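Cysteine synthase (Fusobacterium nucleatum subsp. nucleatum strain ATCC 25586, PDB 5XEM) is a hydrogen sulfide-producing, pyridoxal-phosphate-dependent enzyme that probably also makes L-cysteine and acetate from O-acetyl-L-serine and sulfide. Local coordinates at residues A[23-28]-A[277-282]; A[172-177]-A[288-293]; A[250-255]-A[267-272]. All coordinates share one frame; numbering follows the deposited sequence.

Contact 1 of 3, residues A[23-28]-A[277-282]; sequences NNIDTF and AALDYS
L279, on helix 269-284, pushes its forked side chain into the loop 23-28, the connection between antiparallel strands 19-21 and 31-36 at one side of the larger sheet of this fold type II PLP enzyme. The loop is bent at D26 by an Asx turn and meets the helix through L279 and S282, one helical turn apart.

The apolar part is built round the leucine, whose two methyls serve different neighbours. CD1 of L279 rests 4.2 Å from CG2 of I25, while CD2 approaches CE2 of F28 at 4.0 Å and also lies 3.5 Å from the backbone O of D26. I25 and T27 each meet the leucine through a CG2 methyl, F28 through the CE2 of its ring, all three crossing it at roughly a right angle. I25, branched at CB, also packs on L259 of helix 249-263 and so bridges two helices.

The polar part ties the loop to the helix. With chi1 at -176°, the OG of S282 stands anti to its own backbone N and donates to the T27 O over 2.7 Å, tilted out of the carbonyl plane; the same OG is also hydrogen-bonded to N30 ND2. A small hydroxyl suits this buried spot, since it meets two polar partners without bulk. T27 turns its own hydroxyl to the N30 O. Inside the Asx turn, F28 N lies 3.0 Å from OD1 of D26, its N-H almost straight at 164° but arriving from above the carboxylate plane.

F28 suits its partly exposed place by setting a broad apolar ring against the L279 methyl, near a bound 2-(2-methoxyethoxy)ethanol, probably from the crystallisation liquor; its CE2 stops 3.7 Å from the L279 O.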
loop_
_atom_site.group_PDB
_atom_site.type_symbol
_atom_site.label_atom_id
_atom_site.label_comp_id
_atom_site.label_asym_id
_atom_site.label_seq_id
_atom_site.Cartn_x
_atom_site.Cartn_y
_atom_site.Cartn_z
ATOM N N ASN A 23 -4.411 12.223 -16.196
ATOM C CA ASN A 23 -4.867 13.608 -16.434
ATOM C C ASN A 23 -3.788 14.597 -16.786
ATOM O O ASN A 23 -4.065 15.590 -17.436
ATOM C CB ASN A 23 -5.552 14.182 -15.206
ATOM C CG ASN A 23 -6.656 13.319 -14.708
ATOM O OD1 ASN A 23 -7.646 13.113 -15.399
ATOM N ND2 ASN A 23 -6.496 12.798 -13.478
ATOM N N ASN A 24 -2.575 14.363 -16.309
ATOM C CA ASN A 24 -1.545 15.361 -16.405
ATOM C C ASN A 24 -0.551 15.016 -17.489
ATOM O O ASN A 24 -0.134 15.904 -18.237
ATOM C CB ASN A 24 -0.905 15.581 -15.042
ATOM C CG ASN A 24 -1.908 16.072 -14.010
ATOM O OD1 ASN A 24 -1.845 15.719 -12.821
ATOM N ND2 ASN A 24 -2.845 16.906 -14.460
ATOM N N ILE A 25 -0.236 13.731 -17.647
ATOM C CA ILE A 25 0.693 13.282 -18.663
ATOM C C ILE A 25 -0.004 13.281 -20.016
ATOM O O ILE A 25 -1.149 12.837 -20.119
ATOM C CB ILE A 25 1.191 11.854 -18.355
ATOM C CG1 ILE A 25 1.981 11.832 -17.050
ATOM C CG2 ILE A 25 2.061 11.313 -19.474
ATOM C CD1 ILE A 25 2.342 10.433 -16.611
ATOM N N ASP A 26 0.677 13.753 -21.060
ATOM C CA ASP A 26 0.050 13.791 -22.388
ATOM C C ASP A 26 -0.200 12.375 -22.858
ATOM O O ASP A 26 0.721 11.583 -22.899
ATOM C CB ASP A 26 0.947 14.512 -23.403
ATOM C CG ASP A 26 0.242 14.770 -24.736
ATOM O OD1 ASP A 26 -0.957 14.449 -24.854
ATOM O OD2 ASP A 26 0.897 15.299 -25.657
ATOM N N THR A 27 -1.436 12.059 -23.224
ATOM C CA THR A 27 -1.799 10.705 -23.684
ATOM C C THR A 27 -2.261 10.677 -25.171
ATOM O O THR A 27 -2.873 9.696 -25.651
ATOM C CB THR A 27 -2.822 10.037 -22.714
ATOM O OG1 THR A 27 -4.065 10.755 -22.701
ATOM C CG2 THR A 27 -2.239 10.001 -21.273
ATOM N N PHE A 28 -1.917 11.760 -25.879
ATOM C CA PHE A 28 -2.016 11.845 -27.342
ATOM C C PHE A 28 -3.422 11.643 -27.868
ATOM O O PHE A 28 -3.634 10.913 -28.848
ATOM C CB PHE A 28 -1.034 10.871 -27.997
ATOM C CG PHE A 28 0.353 10.972 -27.435
ATOM C CD1 PHE A 28 1.103 12.122 -27.625
ATOM C CD2 PHE A 28 0.884 9.943 -26.659
ATOM C CE1 PHE A 28 2.376 12.238 -27.073
ATOM C CE2 PHE A 28 2.154 10.051 -26.113
ATOM C CZ PHE A 28 2.898 11.197 -26.315
ATOM N N ALA A 277 4.885 1.505 -22.745
ATOM C CA ALA A 277 4.458 0.775 -23.935
ATOM C C ALA A 277 3.075 1.254 -24.365
ATOM O O ALA A 277 2.784 1.363 -25.574
ATOM C CB ALA A 277 4.439 -0.718 -23.666
ATOM N N ALA A 278 2.210 1.547 -23.395
ATOM C CA ALA A 278 0.870 2.057 -23.696
ATOM C C ALA A 278 0.903 3.438 -24.294
ATOM O O ALA A 278 0.083 3.749 -25.169
ATOM C CB ALA A 278 -0.021 2.066 -22.460
ATOM N N LEU A 279 1.801 4.275 -23.790
ATOM C CA LEU A 279 1.959 5.629 -24.321
ATOM C C LEU A 279 2.484 5.578 -25.738
ATOM O O LEU A 279 2.044 6.350 -26.561
ATOM C CB LEU A 279 2.922 6.436 -23.486
ATOM C CG LEU A 279 2.365 7.223 -22.318
ATOM C CD1 LEU A 279 3.459 8.136 -21.753
ATOM C CD2 LEU A 279 1.179 8.075 -22.740
ATOM N N ASP A 280 3.436 4.684 -26.013
ATOM C CA ASP A 280 3.953 4.510 -27.371
ATOM C C ASP A 280 2.850 4.053 -28.305
ATOM O O ASP A 280 2.733 4.562 -29.424
ATOM C CB ASP A 280 5.072 3.478 -27.417
ATOM C CG ASP A 280 6.333 3.945 -26.783
ATOM O OD1 ASP A 280 6.445 5.151 -26.473
ATOM O OD2 ASP A 280 7.239 3.105 -26.598
ATOM N N TYR A 281 2.040 3.103 -27.851
ATOM C CA TYR A 281 0.894 2.631 -28.613
ATOM C C TYR A 281 -0.090 3.763 -28.868
ATOM O O TYR A 281 -0.536 3.957 -30.009
ATOM C CB TYR A 281 0.203 1.456 -27.927
ATOM C CG TYR A 281 -0.977 0.951 -28.723
ATOM C CD1 TYR A 281 -0.808 0.018 -29.736
ATOM C CD2 TYR A 281 -2.261 1.447 -28.491
ATOM C CE1 TYR A 281 -1.886 -0.427 -30.492
ATOM C CE2 TYR A 281 -3.345 1.009 -29.241
ATOM C CZ TYR A 281 -3.148 0.081 -30.238
ATOM O OH TYR A 281 -4.226 -0.367 -30.956
ATOM N N SER A 282 -0.407 4.529 -27.828
ATOM C CA SER A 282 -1.374 5.609 -27.948
ATOM C C SER A 282 -0.875 6.723 -28.890
ATOM O O SER A 282 -1.648 7.241 -29.695
ATOM C CB SER A 282 -1.716 6.179 -26.585
ATOM O OG SER A 282 -2.717 7.166 -26.683
#

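Contact 2 of 3, residues A[172-177]-A[288-293]; sequences VDVFIC and KGLKIV
V174 and I292, like F175 and V293, pair in parallel across strands 174-178 and 291-296, and this buried stretch is the tight part of the contact. V293 N donates to V174 O at 2.8 Å, nearly straight (173°); I176 N then donates to V293 O at 2.9 Å. The side chains of V174 and I292 run alongside each other in the same direction, with V174 CB 4.0 Å from I292 CG1. These beta-branched residues suit extended strands, and helix 269-284 covers their face through Y281 and S282. V293 projects on the other face, where its CG2 touches CG1 of V172 at 3.8 Å and F175 packs on helix 183-195.

The looser end lies toward solvent, where D173 and K291 are partly exposed and G289 exposed. Here D173 N joins the regular V174 N bond to K291 O. Beyond it, D173 OD2 accepts from K291 N at 2.8 Å through its anti lone pair; a short carboxylate can reach back to the neighbouring strand's amide. The lysine's aliphatic CB lies by this carboxylate, but its NZ reaches E31 in a salt bridge. The pair forms the middle of a sheet with helices on both faces, the alpha/beta architecture of fold type II PLP enzymes.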
loop_
_atom_site.group_PDB
_atom_site.type_symbol
_atom_site.label_atom_id
_atom_site.label_comp_id
_atom_site.label_asym_id
_atom_site.label_seq_id
_atom_site.Cartn_x
_atom_site.Cartn_y
_atom_site.Cartn_z
ATOM N N VAL A 172 -14.244 -0.500 -23.675
ATOM C CA VAL A 172 -12.804 -0.685 -23.626
ATOM C C VAL A 172 -12.302 -1.056 -25.006
ATOM O O VAL A 172 -12.761 -2.052 -25.597
ATOM C CB VAL A 172 -12.421 -1.792 -22.626
ATOM C CG1 VAL A 172 -10.916 -1.747 -22.331
ATOM C CG2 VAL A 172 -13.223 -1.642 -21.351
ATOM N N ASP A 173 -11.378 -0.253 -25.520
ATOM C CA ASP A 173 -10.794 -0.448 -26.854
ATOM C C ASP A 173 -9.475 -1.184 -26.860
ATOM O O ASP A 173 -9.205 -1.960 -27.779
ATOM C CB ASP A 173 -10.602 0.908 -27.521
ATOM C CG ASP A 173 -11.909 1.622 -27.708
ATOM O OD1 ASP A 173 -12.806 1.028 -28.340
ATOM O OD2 ASP A 173 -12.054 2.746 -27.183
ATOM N N VAL A 174 -8.655 -0.957 -25.830
ATOM C CA VAL A 174 -7.323 -1.542 -25.789
ATOM C C VAL A 174 -6.967 -1.944 -24.319
ATOM O O VAL A 174 -7.334 -1.262 -23.400
ATOM C CB VAL A 174 -6.278 -0.543 -26.314
ATOM C CG1 VAL A 174 -4.894 -1.179 -26.305
ATOM C CG2 VAL A 174 -6.623 -0.056 -27.742
ATOM N N PHE A 175 -6.303 -3.077 -24.146
ATOM C CA PHE A 175 -5.824 -3.531 -22.838
ATOM C C PHE A 175 -4.355 -3.860 -23.030
ATOM O O PHE A 175 -4.002 -4.569 -23.976
ATOM C CB PHE A 175 -6.618 -4.770 -22.390
ATOM C CG PHE A 175 -6.046 -5.469 -21.180
ATOM C CD1 PHE A 175 -6.058 -4.844 -19.942
ATOM C CD2 PHE A 175 -5.518 -6.757 -21.281
ATOM C CE1 PHE A 175 -5.531 -5.469 -18.815
ATOM C CE2 PHE A 175 -5.004 -7.396 -20.159
ATOM C CZ PHE A 175 -5.001 -6.740 -18.927
ATOM N N ILE A 176 -3.487 -3.324 -22.164
ATOM C CA ILE A 176 -2.053 -3.511 -22.287
ATOM C C ILE A 176 -1.578 -3.972 -20.920
ATOM O O ILE A 176 -1.912 -3.334 -19.917
ATOM C CB ILE A 176 -1.320 -2.228 -22.760
ATOM C CG1 ILE A 176 -1.732 -1.919 -24.215
ATOM C CG2 ILE A 176 0.197 -2.407 -22.655
ATOM C CD1 ILE A 176 -1.341 -0.570 -24.751
ATOM N N CYS A 177 -0.820 -5.077 -20.893
ATOM C CA CYS A 177 -0.429 -5.729 -19.649
ATOM C C CYS A 177 0.987 -6.294 -19.724
ATOM O O CYS A 177 1.366 -6.928 -20.724
ATOM C CB CYS A 177 -1.421 -6.856 -19.343
ATOM S SG CYS A 177 -1.276 -7.590 -17.707
ATOM N N LYS A 288 -7.681 9.082 -31.575
ATOM C CA LYS A 288 -8.779 8.234 -32.016
ATOM C C LYS A 288 -9.804 8.057 -30.907
ATOM O O LYS A 288 -10.741 7.275 -31.065
ATOM C CB LYS A 288 -8.259 6.865 -32.436
ATOM C CG LYS A 288 -7.347 6.861 -33.647
ATOM C CD LYS A 288 -6.949 5.435 -33.980
ATOM C CE LYS A 288 -6.074 5.356 -35.223
ATOM N NZ LYS A 288 -4.842 6.190 -35.089
ATOM N N GLY A 289 -9.625 8.770 -29.789
ATOM C CA GLY A 289 -10.480 8.631 -28.602
ATOM C C GLY A 289 -10.566 7.225 -28.000
ATOM O O GLY A 289 -11.571 6.874 -27.386
ATOM N N LEU A 290 -9.515 6.426 -28.161
ATOM C CA LEU A 290 -9.505 5.048 -27.666
ATOM C C LEU A 290 -9.518 5.031 -26.137
ATOM O O LEU A 290 -8.964 5.917 -25.492
ATOM C CB LEU A 290 -8.266 4.289 -28.144
ATOM C CG LEU A 290 -8.014 4.227 -29.649
ATOM C CD1 LEU A 290 -6.615 3.683 -29.923
ATOM C CD2 LEU A 290 -9.075 3.394 -30.341
ATOM N N LYS A 291 -10.190 4.048 -25.564
ATOM C CA LYS A 291 -10.161 3.852 -24.114
ATOM C C LYS A 291 -9.172 2.725 -23.892
ATOM O O LYS A 291 -9.391 1.575 -24.332
ATOM C CB LYS A 291 -11.542 3.521 -23.590
ATOM C CG LYS A 291 -12.501 4.709 -23.653
ATOM C CD LYS A 291 -13.705 4.502 -22.750
ATOM C CE LYS A 291 -14.787 5.556 -22.956
ATOM N NZ LYS A 291 -14.625 6.751 -22.081
ATOM N N ILE A 292 -8.055 3.077 -23.264
ATOM C CA ILE A 292 -6.912 2.171 -23.140
ATOM C C ILE A 292 -6.754 1.861 -21.660
ATOM O O ILE A 292 -6.659 2.786 -20.855
ATOM C CB ILE A 292 -5.612 2.808 -23.660
ATOM C CG1 ILE A 292 -5.774 3.279 -25.118
ATOM C CG2 ILE A 292 -4.442 1.828 -23.523
ATOM C CD1 ILE A 292 -4.491 3.795 -25.748
ATOM N N VAL A 293 -6.762 0.580 -21.311
ATOM C CA VAL A 293 -6.546 0.168 -19.905
ATOM C C VAL A 293 -5.175 -0.451 -19.771
ATOM O O VAL A 293 -4.791 -1.325 -20.579
ATOM C CB VAL A 293 -7.612 -0.821 -19.414
ATOM C CG1 VAL A 293 -7.296 -1.290 -17.984
ATOM C CG2 VAL A 293 -9.006 -0.188 -19.454
#

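Contact 3 of 3, residues A[250-255]-A[267-272]; sequences DDAFEM and GGISTG. With CA (calcium ion), chain J; PLP (pyridoxal-5'-phosphate), chain D.
A chi1 of -81° swings the F253 ring toward I269, although its CB points away from segment 267-272, and a chi1 of -54° in I269 leaves CG2 anti to the backbone N, over that ring. The result is a CH-pi contact: I269 CG2 stands 4.1 Å from the centroid of the F253 ring and only 14° off its normal. CD1 of I269 meets F253 CZ at 3.7 Å. Branching lets isoleucine use one arm over the face and the other near the far end of the ring.

Small residues bring the helix backbones together. A252 offers just a methyl, and a side chain on G272 would run into the A252 O; glycine lets the two backbones meet, its CA 3.5 Å from the A252 O in a CA-H...O contact. M255 CB lies 3.4 Å from the G272 O, while its flexible chain bends off toward F275 and L279.

At the surface, D250 binds calcium through both carboxylate oxygens, each 2.6 Å from the ion, and D251 holds two of its waters, one on each oxygen. On the buried side, G268 is the N-cap of helix 269-284, and S270 in the first turn donates from OG to N1 of PLP at 2.6 Å. A serine or threonine hydroxyl at the pyridine nitrogen is characteristic of fold type II enzymes.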
loop_
_atom_site.group_PDB
_atom_site.type_symbol
_atom_site.label_atom_id
_atom_site.label_comp_id
_atom_site.label_asym_id
_atom_site.label_seq_id
_atom_site.Cartn_x
_atom_site.Cartn_y
_atom_site.Cartn_z
ATOM N N ASP A 250 15.682 1.650 -19.081
ATOM C CA ASP A 250 15.762 3.070 -18.727
ATOM C C ASP A 250 14.421 3.767 -18.876
ATOM O O ASP A 250 14.023 4.548 -18.012
ATOM C CB ASP A 250 16.932 3.823 -19.466
ATOM C CG ASP A 250 16.896 3.720 -21.029
ATOM O OD1 ASP A 250 16.021 3.013 -21.600
ATOM O OD2 ASP A 250 17.757 4.361 -21.686
ATOM N N ASP A 251 13.700 3.471 -19.947
ATOM C CA ASP A 251 12.386 4.065 -20.189
ATOM C C ASP A 251 11.356 3.646 -19.122
ATOM O O ASP A 251 10.514 4.463 -18.714
ATOM C CB ASP A 251 11.869 3.676 -21.572
ATOM C CG ASP A 251 12.700 4.250 -22.701
ATOM O OD1 ASP A 251 13.363 5.297 -22.486
ATOM O OD2 ASP A 251 12.692 3.652 -23.806
ATOM N N ALA A 252 11.448 2.398 -18.655
ATOM C CA ALA A 252 10.555 1.913 -17.592
ATOM C C ALA A 252 10.760 2.715 -16.292
ATOM O O ALA A 252 9.793 3.127 -15.672
ATOM C CB ALA A 252 10.744 0.407 -17.344
ATOM N N PHE A 253 12.013 2.916 -15.894
ATOM C CA PHE A 253 12.331 3.703 -14.716
ATOM C C PHE A 253 11.885 5.155 -14.908
ATOM O O PHE A 253 11.293 5.762 -14.005
ATOM C CB PHE A 253 13.825 3.631 -14.382
ATOM C CG PHE A 253 14.212 2.378 -13.640
ATOM C CD1 PHE A 253 13.976 2.270 -12.276
ATOM C CD2 PHE A 253 14.750 1.302 -14.302
ATOM C CE1 PHE A 253 14.296 1.106 -11.587
ATOM C CE2 PHE A 253 15.084 0.142 -13.618
ATOM C CZ PHE A 253 14.865 0.042 -12.274
ATOM N N GLU A 254 12.149 5.704 -16.089
ATOM C CA GLU A 254 11.764 7.085 -16.368
ATOM C C GLU A 254 10.244 7.283 -16.221
ATOM O O GLU A 254 9.776 8.266 -15.619
ATOM C CB GLU A 254 12.255 7.497 -17.762
ATOM C CG GLU A 254 11.901 8.933 -18.123
ATOM C CD GLU A 254 12.591 9.445 -19.390
ATOM O OE1 GLU A 254 13.689 8.955 -19.738
ATOM O OE2 GLU A 254 12.019 10.364 -20.018
ATOM N N MET A 255 9.468 6.349 -16.758
ATOM C CA MET A 255 8.026 6.449 -16.739
ATOM C C MET A 255 7.460 6.143 -15.341
ATOM O O MET A 255 6.464 6.734 -14.958
ATOM C CB MET A 255 7.415 5.529 -17.801
ATOM C CG MET A 255 5.986 5.844 -18.175
ATOM S SD MET A 255 5.636 7.581 -18.578
ATOM C CE MET A 255 7.135 8.057 -19.438
ATOM N N GLY A 267 3.710 3.350 -8.775
ATOM C CA GLY A 267 3.653 1.991 -9.258
ATOM C C GLY A 267 5.040 1.415 -9.333
ATOM O O GLY A 267 6.047 2.135 -9.241
ATOM N N GLY A 268 5.125 0.112 -9.537
ATOM C CA GLY A 268 6.424 -0.521 -9.654
ATOM C C GLY A 268 7.078 -0.294 -11.014
ATOM O O GLY A 268 6.538 0.388 -11.882
ATOM N N ILE A 269 8.227 -0.931 -11.201
ATOM C CA ILE A 269 9.011 -0.771 -12.419
ATOM C C ILE A 269 8.232 -1.291 -13.599
ATOM O O ILE A 269 8.221 -0.682 -14.674
ATOM C CB ILE A 269 10.383 -1.463 -12.323
ATOM C CG1 ILE A 269 11.188 -1.010 -11.089
ATOM C CG2 ILE A 269 11.209 -1.176 -13.585
ATOM C CD1 ILE A 269 12.270 -1.992 -10.612
ATOM N N SER A 270 7.572 -2.434 -13.421
ATOM C CA SER A 270 6.753 -2.991 -14.500
ATOM C C SER A 270 5.579 -2.104 -14.878
ATOM O O SER A 270 5.113 -2.158 -16.026
ATOM C CB SER A 270 6.291 -4.429 -14.195
ATOM O OG SER A 270 5.224 -4.478 -13.278
ATOM N N THR A 271 5.061 -1.311 -13.937
ATOM C CA THR A 271 4.013 -0.354 -14.259
ATOM C C THR A 271 4.583 0.746 -15.168
ATOM O O THR A 271 3.909 1.151 -16.116
ATOM C CB THR A 271 3.403 0.298 -12.991
ATOM O OG1 THR A 271 2.752 -0.724 -12.205
ATOM C CG2 THR A 271 2.428 1.396 -13.350
ATOM N N GLY A 272 5.796 1.203 -14.875
ATOM C CA GLY A 272 6.479 2.148 -15.762
ATOM C C GLY A 272 6.666 1.570 -17.157
ATOM O O GLY A 272 6.414 2.246 -18.150
HETATM CA CA CA J . 16.874 3.553 -23.967
HETATM N N1 PLP D . 4.928 -7.005 -12.691
HETATM C C2 PLP D . 5.303 -7.443 -11.478
HETATM C C2A PLP D . 5.749 -6.441 -10.413
HETATM C C3 PLP D . 5.270 -8.813 -11.161
HETATM O O3 PLP D . 5.638 -9.230 -9.924
HETATM C C4 PLP D . 4.859 -9.738 -12.118
HETATM C C4A PLP D . 4.813 -11.227 -11.820
HETATM C C5 PLP D . 4.471 -9.244 -13.371
HETATM C C6 PLP D . 4.510 -7.873 -13.616
HETATM C C5A PLP D . 3.991 -10.144 -14.489
HETATM O O4P PLP D . 2.656 -10.677 -14.170
HETATM P P PLP D . 2.130 -12.115 -14.712
HETATM O O1P PLP D . 0.733 -12.231 -14.452
HETATM O O2P PLP D . 2.974 -13.076 -14.028
HETATM O O3P PLP D . 2.503 -12.104 -16.152
HETATM O O HOH W 1 15.744 6.047 -23.579
HETATM O O HOH W 2 14.893 3.568 -25.146
#

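From the N terminus, the loop 23-28 pairs with residues 277-282, and contact 1 thereby closes a loop holding most of the chain. Strand 174-178 begins within that span and meets residues 288-293 beyond it, making contact 2 cross contact 1. Contact 3, between 250-255 and 267-272, closes a short helix-to-helix turn lying within both larger loops. Helix 269-284 joins them: its start belongs to contact 3, its later turns to contact 1, and strand 291-296 follows. A278 and Y281 pack on I176, linking contacts 1 and 2, and L279 touches M255, linking 1 and 3. Together they tie the N-terminal hairpin, two helices and the central sheet.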